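Local coordinates for major pepsin inhibitor 3 (Ascaris suum, PDB 1F32), which inhibits the aspartic protease pepsin and belongs to the I33 family of protease inhibitors, at residues E103-Q117 with S138-V148. Residues are numbered along the deposited sequence; the frame is centred on the assembly and turned at random.
Sequences EVQTFREKIAAFEEQ and SPPPPPSFCTV
With CG anti to the backbone N in both F107 (chi1 -178°) and F114 (chi1 -178°), the two rings leave the helix toward the run of five prolines, P139 to P143, and P140 sits between the two side chains, against F107 and F114 CB. P139 lies alongside F114 and lays CB over its face, 3.7 Å from the ring centroid, a CH-pi contact. P140 crosses F107 at about a right angle, its CG 4.2 Å from the centroid and off-centre; the same CG lies 3.9 Å from I111 CD1. K110 slides past P140 in the opposite direction, packing tightly, CB to P140 CB 3.5 Å. The edge of F107 meets a polar atom, P141 O, 3.2 Å from CD2, while P143 CD approaches the ring obliquely. At the far end E103 OE1 receives S144 N on its syn side but well out of the carboxylate plane (2.8 Å, 159°), tying the helix to the 3-10 turn 144-146. F145 carries P143 CB over one ring face; its CZ lies 3.7 Å from V104 CG2, at the ring edge. F76 meets F107 edge-to-face, and the C79-C146 disulfide fastens the turn to strand 79-82. An extended polyproline II-like tail thus runs antiparallel to helix 98-116, which packs on strand 72-76 of the five-stranded antiparallel sheet.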
ATOM      1  N   GLU A 103     -13.470  10.252   6.545  1.00 21.32           N
ATOM      2  CA  GLU A 103     -12.898   9.901   7.831  1.00 21.14           C
ATOM      3  C   GLU A 103     -11.392  10.102   7.838  1.00 19.23           C
ATOM      4  O   GLU A 103     -10.828  10.465   8.872  1.00 17.80           O
ATOM      5  CB  GLU A 103     -13.206   8.456   8.201  1.00 21.24           C
ATOM      6  CG  GLU A 103     -14.630   8.217   8.624  1.00 27.09           C
ATOM      7  CD  GLU A 103     -14.728   7.020   9.530  1.00 28.96           C
ATOM      8  OE1 GLU A 103     -14.456   7.166  10.744  1.00 33.93           O
ATOM      9  OE2 GLU A 103     -15.057   5.935   9.021  1.00 30.47           O
ATOM     10  N   VAL A 104     -10.755   9.859   6.692  1.00 18.16           N
ATOM     11  CA  VAL A 104      -9.312  10.033   6.579  1.00 19.53           C
ATOM     12  C   VAL A 104      -8.966  11.502   6.793  1.00 19.96           C
ATOM     13  O   VAL A 104      -8.057  11.820   7.545  1.00 19.13           O
ATOM     14  CB  VAL A 104      -8.786   9.596   5.189  1.00 17.90           C
ATOM     15  CG1 VAL A 104      -7.324   9.996   5.039  1.00 19.03           C
ATOM     16  CG2 VAL A 104      -8.934   8.086   5.031  1.00 18.16           C
ATOM     17  N   GLN A 105      -9.692  12.402   6.136  1.00 19.05           N
ATOM     18  CA  GLN A 105      -9.398  13.821   6.304  1.00 21.10           C
ATOM     19  C   GLN A 105      -9.715  14.307   7.724  1.00 20.00           C
ATOM     20  O   GLN A 105      -8.997  15.147   8.267  1.00 21.70           O
ATOM     21  CB  GLN A 105     -10.158  14.632   5.248  1.00 21.37           C
ATOM     22  CG  GLN A 105      -9.273  15.554   4.390  1.00 24.24           C
ATOM     23  CD  GLN A 105      -7.823  15.087   4.246  1.00 20.13           C
ATOM     24  OE1 GLN A 105      -7.537  14.032   3.684  1.00 21.08           O
ATOM     25  NE2 GLN A 105      -6.905  15.893   4.752  1.00 21.81           N
ATOM     26  N   THR A 106     -10.773  13.776   8.333  1.00 20.70           N
ATOM     27  CA  THR A 106     -11.115  14.169   9.698  1.00 19.91           C
ATOM     28  C   THR A 106      -9.979  13.726  10.602  1.00 19.59           C
ATOM     29  O   THR A 106      -9.569  14.450  11.494  1.00 18.13           O
ATOM     30  CB  THR A 106     -12.419  13.508  10.193  1.00 19.81           C
ATOM     31  OG1 THR A 106     -13.530  14.050   9.478  1.00 18.78           O
ATOM     32  CG2 THR A 106     -12.624  13.766  11.706  1.00 19.04           C
ATOM     33  N   PHE A 107      -9.456  12.526  10.367  1.00 20.03           N
ATOM     34  CA  PHE A 107      -8.365  12.043  11.199  1.00 18.51           C
ATOM     35  C   PHE A 107      -7.116  12.888  11.008  1.00 17.24           C
ATOM     36  O   PHE A 107      -6.469  13.261  11.975  1.00 18.06           O
ATOM     37  CB  PHE A 107      -8.049  10.571  10.901  1.00 17.35           C
ATOM     38  CG  PHE A 107      -6.964  10.001  11.778  1.00 19.01           C
ATOM     39  CD1 PHE A 107      -5.616  10.184  11.460  1.00 18.43           C
ATOM     40  CD2 PHE A 107      -7.291   9.312  12.944  1.00 19.98           C
ATOM     41  CE1 PHE A 107      -4.607   9.693  12.286  1.00 18.57           C
ATOM     42  CE2 PHE A 107      -6.285   8.812  13.789  1.00 19.79           C
ATOM     43  CZ  PHE A 107      -4.949   9.001  13.461  1.00 18.32           C
ATOM     44  N   ARG A 108      -6.771  13.204   9.764  1.00 17.46           N
ATOM     45  CA  ARG A 108      -5.578  14.010   9.519  1.00 17.49           C
ATOM     46  C   ARG A 108      -5.724  15.376  10.188  1.00 17.21           C
ATOM     47  O   ARG A 108      -4.771  15.916  10.760  1.00 18.61           O
ATOM     48  CB  ARG A 108      -5.362  14.190   8.014  1.00 18.50           C
ATOM     49  CG  ARG A 108      -5.100  12.870   7.288  1.00 21.31           C
ATOM     50  CD  ARG A 108      -5.055  13.048   5.781  1.00 21.52           C
ATOM     51  NE  ARG A 108      -3.797  13.621   5.311  1.00 26.02           N
ATOM     52  CZ  ARG A 108      -3.592  14.021   4.059  1.00 24.08           C
ATOM     53  NH1 ARG A 108      -4.563  13.915   3.162  1.00 26.23           N
ATOM     54  NH2 ARG A 108      -2.418  14.513   3.701  1.00 27.30           N
ATOM     55  N   GLU A 109      -6.925  15.933  10.105  1.00 18.51           N
ATOM     56  CA  GLU A 109      -7.195  17.225  10.710  1.00 18.23           C
ATOM     57  C   GLU A 109      -7.112  17.121  12.233  1.00 20.91           C
ATOM     58  O   GLU A 109      -6.666  18.059  12.889  1.00 22.67           O
ATOM     59  CB  GLU A 109      -8.564  17.722  10.257  1.00 17.34           C
ATOM     60  CG  GLU A 109      -8.610  17.996   8.749  1.00 17.70           C
ATOM     61  CD  GLU A 109     -10.022  18.152   8.215  1.00 16.64           C
ATOM     62  OE1 GLU A 109     -10.971  17.946   8.992  1.00 16.70           O
ATOM     63  OE2 GLU A 109     -10.180  18.470   7.009  1.00 18.40           O
ATOM     64  N   LYS A 110      -7.531  15.984  12.797  1.00 19.77           N
ATOM     65  CA  LYS A 110      -7.467  15.813  14.256  1.00 21.75           C
ATOM     66  C   LYS A 110      -6.033  15.573  14.707  1.00 22.38           C
ATOM     67  O   LYS A 110      -5.621  16.024  15.779  1.00 22.01           O
ATOM     68  CB  LYS A 110      -8.362  14.666  14.724  1.00 21.06           C
ATOM     69  CG  LYS A 110      -9.824  15.055  14.790  1.00 21.94           C
ATOM     70  CD  LYS A 110     -10.656  14.033  15.505  1.00 25.80           C
ATOM     71  CE  LYS A 110     -12.075  14.544  15.681  1.00 26.49           C
ATOM     72  NZ  LYS A 110     -12.931  13.559  16.386  1.00 30.07           N
ATOM     73  N   ILE A 111      -5.270  14.858  13.892  1.00 24.09           N
ATOM     74  CA  ILE A 111      -3.870  14.620  14.213  1.00 28.48           C
ATOM     75  C   ILE A 111      -3.177  15.980  14.212  1.00 28.54           C
ATOM     76  O   ILE A 111      -2.352  16.269  15.075  1.00 29.26           O
ATOM     77  CB  ILE A 111      -3.209  13.683  13.175  1.00 29.07           C
ATOM     78  CG1 ILE A 111      -3.368  12.236  13.634  1.00 33.30           C
ATOM     79  CG2 ILE A 111      -1.745  14.050  12.973  1.00 33.47           C
ATOM     80  CD1 ILE A 111      -2.619  11.905  14.925  1.00 33.63           C
ATOM     81  N   ALA A 112      -3.521  16.826  13.250  1.00 29.60           N
ATOM     82  CA  ALA A 112      -2.925  18.156  13.205  1.00 29.63           C
ATOM     83  C   ALA A 112      -3.295  18.907  14.493  1.00 30.49           C
ATOM     84  O   ALA A 112      -2.434  19.503  15.155  1.00 31.73           O
ATOM     85  CB  ALA A 112      -3.424  18.916  11.985  1.00 28.89           C
ATOM     86  N   ALA A 113      -4.576  18.871  14.849  1.00 29.68           N
ATOM     87  CA  ALA A 113      -5.046  19.539  16.055  1.00 30.79           C
ATOM     88  C   ALA A 113      -4.272  19.026  17.276  1.00 31.18           C
ATOM     89  O   ALA A 113      -3.800  19.821  18.094  1.00 31.91           O
ATOM     90  CB  ALA A 113      -6.552  19.294  16.238  1.00 29.84           C
ATOM     91  N   PHE A 114      -4.141  17.700  17.376  1.00 31.74           N
ATOM     92  CA  PHE A 114      -3.441  17.034  18.483  1.00 32.51           C
ATOM     93  C   PHE A 114      -1.987  17.474  18.590  1.00 33.79           C
ATOM     94  O   PHE A 114      -1.436  17.569  19.687  1.00 32.13           O
ATOM     95  CB  PHE A 114      -3.496  15.511  18.297  1.00 32.44           C
ATOM     96  CG  PHE A 114      -2.833  14.724  19.409  1.00 32.30           C
ATOM     97  CD1 PHE A 114      -3.325  14.777  20.712  1.00 32.77           C
ATOM     98  CD2 PHE A 114      -1.740  13.902  19.142  1.00 33.12           C
ATOM     99  CE1 PHE A 114      -2.738  14.015  21.737  1.00 33.57           C
ATOM    100  CE2 PHE A 114      -1.146  13.139  20.154  1.00 33.87           C
ATOM    101  CZ  PHE A 114      -1.648  13.196  21.455  1.00 33.51           C
ATOM    102  N   GLU A 115      -1.369  17.725  17.440  1.00 35.92           N
ATOM    103  CA  GLU A 115       0.021  18.161  17.379  1.00 38.55           C
ATOM    104  C   GLU A 115       0.235  19.575  17.917  1.00 39.55           C
ATOM    105  O   GLU A 115       1.186  19.829  18.660  1.00 38.19           O
ATOM    106  CB  GLU A 115       0.523  18.090  15.938  1.00 40.81           C
ATOM    107  CG  GLU A 115       1.558  17.008  15.701  1.00 44.75           C
ATOM    108  CD  GLU A 115       1.050  15.637  16.080  1.00 47.31           C
ATOM    109  OE1 GLU A 115       0.178  15.108  15.358  1.00 49.35           O
ATOM    110  OE2 GLU A 115       1.518  15.095  17.105  1.00 48.10           O
ATOM    111  N   GLU A 116      -0.635  20.500  17.521  1.00 40.51           N
ATOM    112  CA  GLU A 116      -0.524  21.884  17.968  1.00 42.43           C
ATOM    113  C   GLU A 116      -1.034  22.019  19.400  1.00 44.28           C
ATOM    114  O   GLU A 116      -0.769  23.015  20.083  1.00 44.56           O
ATOM    115  CB  GLU A 116      -1.323  22.799  17.035  1.00 42.79           C
ATOM    116  CG  GLU A 116      -1.387  24.250  17.484  1.00 43.48           C
ATOM    117  CD  GLU A 116      -2.182  25.119  16.528  1.00 44.67           C
ATOM    118  OE1 GLU A 116      -3.177  24.616  15.959  1.00 44.24           O
ATOM    119  OE2 GLU A 116      -1.820  26.305  16.358  1.00 40.33           O
ATOM    120  N   GLN A 117      -1.754  20.992  19.841  1.00 46.25           N
ATOM    121  CA  GLN A 117      -2.346  20.931  21.174  1.00 47.95           C
ATOM    122  C   GLN A 117      -1.268  20.791  22.244  1.00 48.67           C
ATOM    123  O   GLN A 117      -1.483  20.149  23.274  1.00 50.88           O
ATOM    124  CB  GLN A 117      -3.307  19.736  21.237  1.00 48.80           C
ATOM    125  CG  GLN A 117      -4.278  19.722  22.402  1.00 49.48           C
ATOM    126  CD  GLN A 117      -5.169  18.487  22.386  1.00 50.58           C
ATOM    127  OE1 GLN A 117      -4.694  17.363  22.550  1.00 50.27           O
ATOM    128  NE2 GLN A 117      -6.468  18.692  22.179  1.00 50.69           N
ATOM    129  N   SER A 138      -5.581  14.535  24.039  1.00 35.29           N
ATOM    130  CA  SER A 138      -6.624  13.577  23.674  1.00 34.91           C
ATOM    131  C   SER A 138      -6.503  13.224  22.188  1.00 32.54           C
ATOM    132  O   SER A 138      -7.241  13.750  21.356  1.00 31.83           O
ATOM    133  CB  SER A 138      -7.989  14.189  23.954  1.00 35.07           C
ATOM    134  OG  SER A 138      -8.101  15.458  23.326  1.00 40.14           O
ATOM    135  N   PRO A 139      -5.583  12.307  21.845  1.00 30.34           N
ATOM    136  CA  PRO A 139      -5.393  11.917  20.448  1.00 26.29           C
ATOM    137  C   PRO A 139      -6.652  11.382  19.798  1.00 24.45           C
ATOM    138  O   PRO A 139      -7.512  10.792  20.455  1.00 21.31           O
ATOM    139  CB  PRO A 139      -4.297  10.860  20.535  1.00 28.76           C
ATOM    140  CG  PRO A 139      -4.584  10.211  21.859  1.00 28.28           C
ATOM    141  CD  PRO A 139      -4.804  11.424  22.730  1.00 30.57           C
ATOM    142  N   PRO A 140      -6.776  11.581  18.485  1.00 21.88           N
ATOM    143  CA  PRO A 140      -7.950  11.096  17.776  1.00 20.87           C
ATOM    144  C   PRO A 140      -7.969   9.582  17.750  1.00 20.63           C
ATOM    145  O   PRO A 140      -6.916   8.921  17.816  1.00 20.38           O
ATOM    146  CB  PRO A 140      -7.769  11.671  16.373  1.00 19.94           C
ATOM    147  CG  PRO A 140      -6.286  11.697  16.220  1.00 19.90           C
ATOM    148  CD  PRO A 140      -5.831  12.229  17.559  1.00 20.03           C
ATOM    149  N   PRO A 141      -9.168   9.002  17.681  1.00 21.10           N
ATOM    150  CA  PRO A 141      -9.248   7.543  17.629  1.00 20.95           C
ATOM    151  C   PRO A 141      -9.031   7.237  16.145  1.00 20.12           C
ATOM    152  O   PRO A 141      -9.179   8.117  15.301  1.00 19.09           O
ATOM    153  CB  PRO A 141     -10.683   7.274  18.043  1.00 20.73           C
ATOM    154  CG  PRO A 141     -11.403   8.420  17.427  1.00 20.65           C
ATOM    155  CD  PRO A 141     -10.514   9.596  17.748  1.00 19.21           C
ATOM    156  N   PRO A 142      -8.677   5.999  15.804  1.00 20.95           N
ATOM    157  CA  PRO A 142      -8.476   5.698  14.384  1.00 20.11           C
ATOM    158  C   PRO A 142      -9.804   5.772  13.618  1.00 19.58           C
ATOM    159  O   PRO A 142     -10.890   5.712  14.215  1.00 17.82           O
ATOM    160  CB  PRO A 142      -7.867   4.295  14.407  1.00 22.93           C
ATOM    161  CG  PRO A 142      -8.375   3.718  15.687  1.00 22.76           C
ATOM    162  CD  PRO A 142      -8.309   4.855  16.655  1.00 23.08           C
ATOM    163  N   PRO A 143      -9.737   5.951  12.288  1.00 17.65           N
ATOM    164  CA  PRO A 143     -10.966   6.025  11.496  1.00 18.73           C
ATOM    165  C   PRO A 143     -11.829   4.820  11.840  1.00 19.51           C
ATOM    166  O   PRO A 143     -11.306   3.730  12.088  1.00 19.59           O
ATOM    167  CB  PRO A 143     -10.456   5.991  10.053  1.00 17.60           C
ATOM    168  CG  PRO A 143      -9.137   6.702  10.154  1.00 16.20           C
ATOM    169  CD  PRO A 143      -8.538   6.140  11.451  1.00 15.62           C
ATOM    170  N   SER A 144     -13.142   5.008  11.856  1.00 20.43           N
ATOM    171  CA  SER A 144     -14.035   3.910  12.204  1.00 24.55           C
ATOM    172  C   SER A 144     -13.898   2.718  11.265  1.00 24.87           C
ATOM    173  O   SER A 144     -14.139   1.581  11.667  1.00 24.29           O
ATOM    174  CB  SER A 144     -15.491   4.387  12.235  1.00 26.98           C
ATOM    175  OG  SER A 144     -15.917   4.819  10.955  1.00 28.70           O
ATOM    176  N   PHE A 145     -13.488   2.963  10.023  1.00 25.25           N
ATOM    177  CA  PHE A 145     -13.348   1.861   9.087  1.00 24.10           C
ATOM    178  C   PHE A 145     -12.210   0.902   9.431  1.00 23.68           C
ATOM    179  O   PHE A 145     -12.085  -0.162   8.826  1.00 24.55           O
ATOM    180  CB  PHE A 145     -13.223   2.373   7.641  1.00 24.32           C
ATOM    181  CG  PHE A 145     -12.064   3.312   7.396  1.00 24.43           C
ATOM    182  CD1 PHE A 145     -10.751   2.900   7.587  1.00 22.25           C
ATOM    183  CD2 PHE A 145     -12.296   4.593   6.905  1.00 23.14           C
ATOM    184  CE1 PHE A 145      -9.682   3.745   7.293  1.00 22.50           C
ATOM    185  CE2 PHE A 145     -11.240   5.445   6.605  1.00 23.67           C
ATOM    186  CZ  PHE A 145      -9.928   5.021   6.799  1.00 22.78           C
ATOM    187  N   CYS A 146     -11.387   1.264  10.408  1.00 22.65           N
ATOM    188  CA  CYS A 146     -10.296   0.396  10.823  1.00 22.76           C
ATOM    189  C   CYS A 146     -10.831  -0.780  11.646  1.00 25.46           C
ATOM    190  O   CYS A 146     -10.102  -1.722  11.925  1.00 23.95           O
ATOM    191  CB  CYS A 146      -9.287   1.169  11.664  1.00 25.37           C
ATOM    192  SG  CYS A 146      -7.907   2.009  10.805  1.00 23.02           S
ATOM    193  N   THR A 147     -12.104  -0.715  12.026  1.00 25.90           N
ATOM    194  CA  THR A 147     -12.729  -1.777  12.819  1.00 30.39           C
ATOM    195  C   THR A 147     -13.661  -2.699  12.022  1.00 32.81           C
ATOM    196  O   THR A 147     -14.571  -2.238  11.337  1.00 33.37           O
ATOM    197  CB  THR A 147     -13.524  -1.181  14.001  1.00 27.79           C
ATOM    198  OG1 THR A 147     -12.620  -0.489  14.870  1.00 25.52           O
ATOM    199  CG2 THR A 147     -14.233  -2.293  14.796  1.00 29.45           C
ATOM    200  N   VAL A 148     -13.415  -4.005  12.132  1.00 36.71           N
ATOM    201  CA  VAL A 148     -14.196  -5.049  11.454  1.00 39.29           C
ATOM    202  C   VAL A 148     -14.164  -4.971   9.925  1.00 41.77           C
ATOM    203  O   VAL A 148     -13.942  -3.906   9.340  1.00 44.80           O
ATOM    204  CB  VAL A 148     -15.682  -5.057  11.936  1.00 39.63           C
ATOM    205  CG1 VAL A 148     -16.595  -4.409  10.899  1.00 40.38           C
ATOM    206  CG2 VAL A 148     -16.124  -6.488  12.218  1.00 41.43           C
TER